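Local coordinates for protein glycosyl hydrolase, family 38 (Enterococcus faecalis, PDB 5KBP) that probably hydrolyses alpha-mannosidic linkages as a metal-dependent alpha-mannosidase of glycoside hydrolase family 38, at residues M133-T136 with P137-M140; P886-P889 with F890-R893. One frame throughout, in Å; residues are numbered along the deposited sequence.

Contact 1. Residues M133-T136 with P137-M140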
ATOM      1  N   MET A 133     -25.768  -3.449 -14.679  1.00 55.69           N
ATOM      2  CA  MET A 133     -25.738  -4.709 -15.409  1.00 60.44           C
ATOM      3  C   MET A 133     -27.151  -5.209 -15.693  1.00 59.31           C
ATOM      4  O   MET A 133     -28.089  -4.967 -14.928  1.00 55.11           O
ATOM      5  CB  MET A 133     -24.964  -5.757 -14.610  1.00 59.92           C
ATOM      6  CG  MET A 133     -25.529  -5.981 -13.217  1.00 64.49           C
ATOM      7  SD  MET A 133     -24.612  -7.158 -12.218  1.00 71.25           S
ATOM      8  CE  MET A 133     -23.080  -6.280 -11.969  1.00 66.63           C
ATOM      9  N   GLY A 134     -27.295  -5.924 -16.811  1.00 53.51           N
ATOM     10  CA  GLY A 134     -28.602  -6.425 -17.200  1.00 48.47           C
ATOM     11  C   GLY A 134     -29.150  -7.484 -16.265  1.00 45.41           C
ATOM     12  O   GLY A 134     -30.369  -7.603 -16.108  1.00 48.72           O
ATOM     13  N   GLN A 135     -28.273  -8.264 -15.634  1.00 42.64           N
ATOM     14  CA  GLN A 135     -28.690  -9.340 -14.743  1.00 43.11           C
ATOM     15  C   GLN A 135     -28.982  -8.871 -13.322  1.00 48.61           C
ATOM     16  O   GLN A 135     -29.081  -9.714 -12.423  1.00 42.19           O
ATOM     17  CB  GLN A 135     -27.624 -10.441 -14.711  1.00 45.38           C
ATOM     18  CG  GLN A 135     -27.595 -11.336 -15.940  1.00 44.14           C
ATOM     19  CD  GLN A 135     -28.666 -12.414 -15.915  1.00 45.45           C
ATOM     20  OE1 GLN A 135     -29.698 -12.271 -15.259  1.00 42.89           O
ATOM     21  NE2 GLN A 135     -28.419 -13.507 -16.629  1.00 49.35           N
ATOM     22  N   THR A 136     -29.126  -7.564 -13.100  1.00 50.42           N
ATOM     23  CA  THR A 136     -29.402  -7.067 -11.752  1.00 49.24           C
ATOM     24  C   THR A 136     -30.653  -7.681 -11.133  1.00 48.23           C
ATOM     25  O   THR A 136     -30.588  -8.099  -9.963  1.00 52.05           O
ATOM     26  CB  THR A 136     -29.490  -5.536 -11.763  1.00 46.22           C
ATOM     27  OG1 THR A 136     -28.310  -4.987 -12.361  1.00 48.48           O
ATOM     28  CG2 THR A 136     -29.624  -5.005 -10.347  1.00 37.40           C
ATOM     29  N   PRO A 137     -31.802  -7.769 -11.821  1.00 45.48           N
ATOM     30  CA  PRO A 137     -32.986  -8.349 -11.159  1.00 48.78           C
ATOM     31  C   PRO A 137     -32.779  -9.773 -10.674  1.00 53.74           C
ATOM     32  O   PRO A 137     -33.173 -10.100  -9.548  1.00 51.15           O
ATOM     33  CB  PRO A 137     -34.067  -8.273 -12.247  1.00 49.41           C
ATOM     34  CG  PRO A 137     -33.626  -7.173 -13.137  1.00 43.07           C
ATOM     35  CD  PRO A 137     -32.135  -7.264 -13.167  1.00 43.62           C
ATOM     36  N   GLN A 138     -32.167 -10.633 -11.491  1.00 54.73           N
ATOM     37  CA  GLN A 138     -31.940 -12.009 -11.059  1.00 51.56           C
ATOM     38  C   GLN A 138     -30.939 -12.069  -9.912  1.00 46.75           C
ATOM     39  O   GLN A 138     -31.110 -12.857  -8.974  1.00 47.01           O
ATOM     40  CB  GLN A 138     -31.461 -12.866 -12.231  1.00 47.60           C
ATOM     41  CG  GLN A 138     -31.319 -14.339 -11.878  1.00 47.76           C
ATOM     42  CD  GLN A 138     -30.749 -15.167 -13.010  1.00 58.30           C
ATOM     43  OE1 GLN A 138     -30.846 -16.392 -13.003  1.00 57.68           O
ATOM     44  NE2 GLN A 138     -30.143 -14.501 -13.985  1.00 63.30           N
ATOM     45  N   MET A 139     -29.894 -11.239  -9.961  1.00 43.98           N
ATOM     46  CA  MET A 139     -28.896 -11.253  -8.896  1.00 44.02           C
ATOM     47  C   MET A 139     -29.462 -10.690  -7.598  1.00 53.83           C
ATOM     48  O   MET A 139     -29.111 -11.160  -6.510  1.00 51.91           O
ATOM     49  CB  MET A 139     -27.653 -10.477  -9.329  1.00 48.45           C
ATOM     50  CG  MET A 139     -26.926 -11.094 -10.518  1.00 57.06           C
ATOM     51  SD  MET A 139     -25.367 -10.278 -10.900  1.00 69.18           S
ATOM     52  CE  MET A 139     -24.460 -10.552  -9.380  1.00 76.18           C
ATOM     53  N   MET A 140     -30.333  -9.681  -7.688  1.00 48.59           N
ATOM     54  CA  MET A 140     -31.019  -9.191  -6.494  1.00 47.79           C
ATOM     55  C   MET A 140     -31.921 -10.272  -5.911  1.00 49.90           C
ATOM     56  O   MET A 140     -31.913 -10.521  -4.699  1.00 51.64           O
ATOM     57  CB  MET A 140     -31.835  -7.938  -6.821  1.00 46.44           C
ATOM     58  CG  MET A 140     -31.019  -6.721  -7.223  1.00 47.66           C
ATOM     59  SD  MET A 140     -29.701  -6.335  -6.061  1.00 48.20           S
ATOM     60  CE  MET A 140     -28.274  -6.490  -7.133  1.00 53.45           C
TER
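Gln135 and Thr136 give their carbonyl groups to Met139 and Met140, the first two i to i+4 bonds of helix 136-141. Met139 N lies 3.0 Å from Gln135 O and Met140 N 2.8 Å from Thr136 O, both bonds nearly straight. A type I turn from Met133 to Thr136 leads in, and Gln135, its third residue, is at the N-cap position. The turn is fastened by the hydroxyl of Thr136, whose OG1 donates to Met133 O at 2.6 Å; the backbone bond from Thr136 N to the same oxygen is weak. Placing OG1 beside its own backbone N (chi1 -53°) turns it back to that carbonyl and sends Thr136 CG2 along the helix, 3.8 Å from Met140 CE.

On another flank the side chains of Gln135 and Gln138 lie side by side, pointing the same way, with their amide planes 37° apart. Gln138 NE2 donates to Gln135 OE1 at 2.6 Å; the bond is bent (131°), and the donor stands above the carbonyl plane of Gln135. Met133 and Met139 meet sulfur to sulfur, SD to SD 3.5 Å, their chains crossing at about a right angle beside helix 100-117.

Gln135 NE2 also donates to Tyr693 O and Phe890 O. Each buried amide is thus held by several bonds, to its partner amide and to backbone groups, which probably fix its rotation.

Contact 2. Residues P886-P889 with F890-R893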
ATOM      1  N   PRO A 886     -34.073 -28.540 -16.299  1.00 68.89           N
ATOM      2  CA  PRO A 886     -33.288 -27.868 -17.339  1.00 67.77           C
ATOM      3  C   PRO A 886     -32.895 -26.459 -16.920  1.00 65.65           C
ATOM      4  O   PRO A 886     -33.607 -25.783 -16.174  1.00 56.38           O
ATOM      5  CB  PRO A 886     -34.234 -27.851 -18.545  1.00 66.20           C
ATOM      6  CG  PRO A 886     -35.605 -27.989 -17.955  1.00 67.34           C
ATOM      7  CD  PRO A 886     -35.432 -28.872 -16.758  1.00 64.38           C
ATOM      8  N   LEU A 887     -31.734 -26.025 -17.403  1.00 65.37           N
ATOM      9  CA  LEU A 887     -31.246 -24.687 -17.102  1.00 55.25           C
ATOM     10  C   LEU A 887     -32.054 -23.661 -17.886  1.00 61.21           C
ATOM     11  O   LEU A 887     -32.080 -23.693 -19.121  1.00 65.83           O
ATOM     12  CB  LEU A 887     -29.761 -24.581 -17.435  1.00 44.59           C
ATOM     13  CG  LEU A 887     -29.026 -23.342 -16.921  1.00 50.12           C
ATOM     14  CD1 LEU A 887     -29.167 -23.226 -15.413  1.00 49.63           C
ATOM     15  CD2 LEU A 887     -27.561 -23.399 -17.320  1.00 46.75           C
ATOM     16  N   ARG A 888     -32.720 -22.760 -17.171  1.00 59.37           N
ATOM     17  CA  ARG A 888     -33.564 -21.768 -17.812  1.00 56.89           C
ATOM     18  C   ARG A 888     -32.708 -20.713 -18.514  1.00 58.98           C
ATOM     19  O   ARG A 888     -31.528 -20.547 -18.198  1.00 58.24           O
ATOM     20  CB  ARG A 888     -34.487 -21.125 -16.780  1.00 62.44           C
ATOM     21  CG  ARG A 888     -35.491 -22.098 -16.182  1.00 72.36           C
ATOM     22  CD  ARG A 888     -36.511 -21.393 -15.306  1.00 86.16           C
ATOM     23  NE  ARG A 888     -35.907 -20.816 -14.111  1.00 95.16           N
ATOM     24  CZ  ARG A 888     -35.720 -21.480 -12.975  1.00 98.57           C
ATOM     25  NH1 ARG A 888     -35.163 -20.876 -11.935  1.00 99.29           N
ATOM     26  NH2 ARG A 888     -36.087 -22.751 -12.879  1.00 94.21           N
ATOM     27  N   PRO A 889     -33.279 -20.006 -19.491  1.00 59.25           N
ATOM     28  CA  PRO A 889     -32.507 -18.987 -20.216  1.00 60.21           C
ATOM     29  C   PRO A 889     -31.948 -17.922 -19.282  1.00 62.80           C
ATOM     30  O   PRO A 889     -32.675 -17.319 -18.489  1.00 56.15           O
ATOM     31  CB  PRO A 889     -33.529 -18.395 -21.195  1.00 60.39           C
ATOM     32  CG  PRO A 889     -34.872 -18.880 -20.726  1.00 56.22           C
ATOM     33  CD  PRO A 889     -34.613 -20.198 -20.082  1.00 57.10           C
ATOM     34  N   PHE A 890     -30.635 -17.701 -19.387  1.00 67.22           N
ATOM     35  CA  PHE A 890     -29.922 -16.690 -18.606  1.00 65.15           C
ATOM     36  C   PHE A 890     -30.039 -16.940 -17.106  1.00 61.91           C
ATOM     37  O   PHE A 890     -29.931 -16.012 -16.300  1.00 58.41           O
ATOM     38  CB  PHE A 890     -30.403 -15.277 -18.950  1.00 69.21           C
ATOM     39  CG  PHE A 890     -30.343 -14.955 -20.417  1.00 70.77           C
ATOM     40  CD1 PHE A 890     -29.128 -14.717 -21.037  1.00 72.95           C
ATOM     41  CD2 PHE A 890     -31.502 -14.880 -21.172  1.00 67.58           C
ATOM     42  CE1 PHE A 890     -29.069 -14.417 -22.387  1.00 71.26           C
ATOM     43  CE2 PHE A 890     -31.449 -14.580 -22.521  1.00 66.89           C
ATOM     44  CZ  PHE A 890     -30.231 -14.349 -23.129  1.00 67.90           C
ATOM     45  N   GLU A 891     -30.256 -18.193 -16.713  1.00 58.68           N
ATOM     46  CA  GLU A 891     -30.349 -18.527 -15.301  1.00 51.23           C
ATOM     47  C   GLU A 891     -28.960 -18.644 -14.690  1.00 46.18           C
ATOM     48  O   GLU A 891     -28.042 -19.196 -15.301  1.00 48.68           O
ATOM     49  CB  GLU A 891     -31.111 -19.837 -15.100  1.00 52.46           C
ATOM     50  CG  GLU A 891     -31.410 -20.148 -13.642  1.00 59.32           C
ATOM     51  CD  GLU A 891     -31.791 -21.596 -13.413  1.00 64.11           C
ATOM     52  OE1 GLU A 891     -31.239 -22.211 -12.478  1.00 57.63           O
ATOM     53  OE2 GLU A 891     -32.637 -22.119 -14.167  1.00 63.24           O
ATOM     54  N   ILE A 892     -28.811 -18.114 -13.481  1.00 44.53           N
ATOM     55  CA  ILE A 892     -27.598 -18.277 -12.689  1.00 40.17           C
ATOM     56  C   ILE A 892     -27.893 -19.379 -11.678  1.00 49.25           C
ATOM     57  O   ILE A 892     -28.564 -19.149 -10.667  1.00 55.99           O
ATOM     58  CB  ILE A 892     -27.183 -16.975 -12.002  1.00 45.84           C
ATOM     59  CG1 ILE A 892     -27.113 -15.832 -13.016  1.00 46.45           C
ATOM     60  CG2 ILE A 892     -25.842 -17.151 -11.310  1.00 38.07           C
ATOM     61  CD1 ILE A 892     -26.963 -14.469 -12.373  1.00 38.89           C
ATOM     62  N   ARG A 893     -27.401 -20.582 -11.948  1.00 51.21           N
ATOM     63  CA  ARG A 893     -27.684 -21.739 -11.111  1.00 51.84           C
ATOM     64  C   ARG A 893     -26.505 -22.033 -10.194  1.00 53.67           C
ATOM     65  O   ARG A 893     -25.346 -21.984 -10.615  1.00 50.77           O
ATOM     66  CB  ARG A 893     -28.002 -22.966 -11.969  1.00 48.87           C
ATOM     67  CG  ARG A 893     -28.406 -24.192 -11.167  1.00 54.12           C
ATOM     68  CD  ARG A 893     -29.058 -25.242 -12.049  1.00 53.00           C
ATOM     69  NE  ARG A 893     -30.349 -24.801 -12.567  1.00 54.05           N
ATOM     70  CZ  ARG A 893     -31.137 -25.546 -13.335  1.00 60.66           C
ATOM     71  NH1 ARG A 893     -30.765 -26.772 -13.678  1.00 73.12           N
ATOM     72  NH2 ARG A 893     -32.296 -25.065 -13.763  1.00 53.82           N
TER
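A type II beta turn, Arg888 to Glu891, leads into strand 892-897 of the C-terminal beta sandwich domain. Its closing bond runs from Glu891 N to Arg888 O (3.1 Å), and Phe890 takes the left-handed backbone conformation (phi 60°) expected at the third position of such a turn.

The Glu891 side chain is extended, CG anti to the backbone N (chi1 -172°), which carries its carboxylate to the backbone N of Arg888. Glu891 OE2 accepts from Arg888 N at 3.1 Å, met from above the carboxylate plane, and from Arg893 NH2 at 3.0 Å on the syn side. Arg893 NE completes a side-on, two-nitrogen grip at Glu891 OE1 (2.7 Å). The Arg888 guanidinium instead stacks on the carboxylate, planes 20° apart, with OE2 over its centre; no N-H points at that oxygen, so the attraction is one of charge.

Arg893 NH2 also reaches Pro886 O at 2.8 Å, while its NH1 bonds to Ala885 O. Leu887 CD1 sits over one face of the Arg893 guanidinium, toward its rim, 3.5 Å from Arg893 NE. With two arginines around it, Glu891 is probably held ionised. The whole is a type II turn entering a beta-sandwich strand, tied to the strand's first residues by a salt-bridge network of Arg888, Glu891 and Arg893.

Overall arrangement
Contact 1 belongs to the N-terminal domain of the family 38 hydrolase and contact 2 to the C-terminal beta sandwich domain, more than 700 residues apart in sequence, yet their centres are only about 13 Å apart and they touch directly. The side-chain amide of Gln138 spans the junction, with Gln138 OE1 2.7 Å from Ile892 N and Gln138 NE2 2.8 Å from Phe890 O, both probable hydrogen bonds; Met139 CG packs 3.9 Å from Ile892 CD1. Contact 1 is wholly buried and relies on neutral amides, a hydroxyl and methionines, whereas contact 2 is partly exposed and relies on charge. Each includes a beta turn entering a regular element, a helix in one and a sandwich strand in the other.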